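Local coordinates for protein porphyranase B (PDB 3JUU) that hydrolyses the sulfated red-algal polysaccharide porphyran, cutting between beta-D-galactose and alpha-L-galactose-6-sulfate, at residues 109-114 and 267-272. Numbering follows the deposited sequence.
Sequences YYECEM and YNWVRS. With SO4 (sulfate ion), chain D.
Trp269 lies between Glu113, whose CB makes a CH-pi contact 3.9 Å from the centroid of the five-membered ring, and Arg271, whose NH1 lies over the ring centre on the opposite face. CG of Trp269 sits between its backbone N and carbonyl carbon (chi1 43°), which swings the indole across strand 109-114, where CZ3 meets Glu111 CD at 3.6 Å; Glu111 OE2 is hydrogen-bonded to Trp273 NE1. Farther along, Asn268 ND2 reaches Glu113 OE1 (2.9 Å) from above the carboxylate plane, in a nearly straight bond (170°). On the other face of the sheet, inside the jelly-roll beta-sandwich, Met114 CG lies over the Tyr267 ring and Cys112 SG touches its edge at CD1 (4.0 Å). Antiparallel pairing fixes the register: Glu111 and Arg271 exchange two backbone hydrogen bonds. A sulfate, probably picked up from the crystallisation solution, is hydrogen-bonded to Trp269 NE1, Arg271 NH1 and NH2, and His13 NE2; Glu36 salt-bridges Arg271 NE. With an alanine in place of Trp269, the guanidinium would probably lose the flat surface beneath it and be freer to turn, and the sulfate would lose one donor. Guanidinium and indole N-H donors side by side are consistent with a surface able to hold an anion.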
loop_
_atom_site.group_PDB
_atom_site.type_symbol
_atom_site.label_atom_id
_atom_site.label_comp_id
_atom_site.label_asym_id
_atom_site.label_seq_id
_atom_site.Cartn_x
_atom_site.Cartn_y
_atom_site.Cartn_z
ATOM N N TYR A 109 9.341 10.212 4.759
ATOM C CA TYR A 109 8.658 9.356 5.714
ATOM C C TYR A 109 7.181 9.266 5.232
ATOM O O TYR A 109 6.540 10.316 5.003
ATOM C CB TYR A 109 8.751 9.940 7.175
ATOM C CG TYR A 109 8.174 8.942 8.169
ATOM C CD1 TYR A 109 8.961 7.832 8.585
ATOM C CD2 TYR A 109 6.817 9.015 8.644
ATOM C CE1 TYR A 109 8.443 6.862 9.397
ATOM C CE2 TYR A 109 6.307 8.026 9.501
ATOM C CZ TYR A 109 7.138 6.924 9.855
ATOM O OH TYR A 109 6.646 5.975 10.746
ATOM N N TYR A 110 6.617 8.055 5.167
ATOM C CA TYR A 110 5.283 7.894 4.571
ATOM C C TYR A 110 4.526 7.039 5.478
ATOM O O TYR A 110 4.973 5.898 5.784
ATOM C CB TYR A 110 5.406 7.174 3.206
ATOM C CG TYR A 110 6.218 7.996 2.245
ATOM C CD1 TYR A 110 5.551 8.876 1.363
ATOM C CD2 TYR A 110 7.622 7.934 2.214
ATOM C CE1 TYR A 110 6.292 9.684 0.483
ATOM C CE2 TYR A 110 8.327 8.721 1.372
ATOM C CZ TYR A 110 7.661 9.610 0.509
ATOM O OH TYR A 110 8.384 10.390 -0.379
ATOM N N GLU A 111 3.348 7.520 5.915
ATOM C CA GLU A 111 2.603 6.756 6.900
ATOM C C GLU A 111 1.097 6.828 6.610
ATOM O O GLU A 111 0.638 7.802 6.033
ATOM C CB GLU A 111 2.867 7.298 8.314
ATOM C CG GLU A 111 2.826 8.864 8.369
ATOM C CD GLU A 111 2.770 9.440 9.758
ATOM O OE1 GLU A 111 2.926 8.671 10.735
ATOM O OE2 GLU A 111 2.466 10.679 9.837
ATOM N N CYS A 112 0.326 5.806 7.013
ATOM C CA CYS A 112 -1.127 5.909 6.965
ATOM C C CYS A 112 -1.701 5.239 8.210
ATOM O O CYS A 112 -1.019 4.466 8.909
ATOM C CB CYS A 112 -1.646 5.234 5.657
ATOM S SG CYS A 112 -1.720 3.385 5.793
ATOM N N GLU A 113 -2.976 5.523 8.530
ATOM C CA GLU A 113 -3.649 4.836 9.566
ATOM C C GLU A 113 -4.747 4.020 8.890
ATOM O O GLU A 113 -5.663 4.618 8.305
ATOM C CB GLU A 113 -4.284 5.837 10.592
ATOM C CG GLU A 113 -4.929 5.114 11.759
ATOM C CD GLU A 113 -5.316 6.097 12.845
ATOM O OE1 GLU A 113 -6.222 6.906 12.631
ATOM O OE2 GLU A 113 -4.665 6.101 13.889
ATOM N N MET A 114 -4.667 2.693 8.998
ATOM C CA MET A 114 -5.528 1.847 8.163
ATOM C C MET A 114 -6.124 0.736 9.018
ATOM O O MET A 114 -5.428 0.140 9.894
ATOM C CB MET A 114 -4.690 1.277 6.967
ATOM C CG MET A 114 -5.437 0.383 5.937
ATOM S SD MET A 114 -4.378 -0.738 4.928
ATOM C CE MET A 114 -5.106 -1.479 6.278
ATOM N N TYR A 267 -8.818 4.057 5.444
ATOM C CA TYR A 267 -7.598 4.816 5.746
ATOM C C TYR A 267 -8.071 6.115 6.352
ATOM O O TYR A 267 -8.742 6.885 5.648
ATOM C CB TYR A 267 -6.815 5.108 4.478
ATOM C CG TYR A 267 -6.465 3.854 3.664
ATOM C CD1 TYR A 267 -5.156 3.314 3.711
ATOM C CD2 TYR A 267 -7.416 3.226 2.843
ATOM C CE1 TYR A 267 -4.831 2.163 2.922
ATOM C CE2 TYR A 267 -7.106 2.078 2.097
ATOM C CZ TYR A 267 -5.826 1.555 2.144
ATOM O OH TYR A 267 -5.486 0.446 1.408
ATOM N N ASN A 268 -7.784 6.349 7.640
ATOM C CA ASN A 268 -8.117 7.661 8.252
ATOM C C ASN A 268 -7.298 8.820 7.680
ATOM O O ASN A 268 -7.782 9.950 7.576
ATOM C CB ASN A 268 -8.057 7.631 9.788
ATOM C CG ASN A 268 -9.128 6.792 10.393
ATOM O OD1 ASN A 268 -10.196 6.574 9.786
ATOM N ND2 ASN A 268 -8.889 6.312 11.620
ATOM N N TRP A 269 -6.071 8.537 7.226
ATOM C CA TRP A 269 -5.280 9.573 6.658
ATOM C C TRP A 269 -4.061 8.947 6.018
ATOM O O TRP A 269 -3.736 7.780 6.367
ATOM C CB TRP A 269 -4.873 10.595 7.739
ATOM C CG TRP A 269 -4.425 10.060 9.069
ATOM C CD1 TRP A 269 -5.152 10.064 10.251
ATOM C CD2 TRP A 269 -3.088 9.574 9.434
ATOM N NE1 TRP A 269 -4.366 9.592 11.283
ATOM C CE2 TRP A 269 -3.123 9.249 10.803
ATOM C CE3 TRP A 269 -1.899 9.314 8.697
ATOM C CZ2 TRP A 269 -1.997 8.681 11.497
ATOM C CZ3 TRP A 269 -0.778 8.753 9.389
ATOM C CH2 TRP A 269 -0.840 8.464 10.759
ATOM N N VAL A 270 -3.440 9.701 5.115
ATOM C CA VAL A 270 -2.096 9.376 4.566
ATOM C C VAL A 270 -1.272 10.629 4.689
ATOM O O VAL A 270 -1.717 11.719 4.275
ATOM C CB VAL A 270 -2.160 8.985 3.088
ATOM C CG1 VAL A 270 -0.725 8.850 2.491
ATOM C CG2 VAL A 270 -2.843 7.652 2.930
ATOM N N ARG A 271 -0.077 10.514 5.282
ATOM C CA ARG A 271 0.750 11.725 5.486
ATOM C C ARG A 271 2.121 11.373 5.033
ATOM O O ARG A 271 2.683 10.353 5.478
ATOM C CB ARG A 271 0.743 12.083 7.028
ATOM C CG ARG A 271 -0.689 12.417 7.501
ATOM C CD ARG A 271 -0.743 12.671 9.009
ATOM N NE ARG A 271 -2.107 13.002 9.463
ATOM C CZ ARG A 271 -2.494 12.886 10.725
ATOM N NH1 ARG A 271 -1.643 12.355 11.628
ATOM N NH2 ARG A 271 -3.755 13.153 11.080
ATOM N N SER A 272 2.677 12.245 4.207
ATOM C CA SER A 272 3.985 12.054 3.604
ATOM C C SER A 272 4.850 13.263 3.997
ATOM O O SER A 272 4.342 14.395 4.075
ATOM C CB SER A 272 3.773 12.021 2.115
ATOM O OG SER A 272 2.949 10.921 1.747
HETATM S S SO4 D . -4.365 11.818 14.316
HETATM O O1 SO4 D . -4.469 12.282 15.695
HETATM O O2 SO4 D . -5.136 12.708 13.436
HETATM O O3 SO4 D . -2.945 11.837 13.951
HETATM O O4 SO4 D . -4.895 10.437 14.250
HETATM O O HOH W 1 -6.720 9.254 13.790
#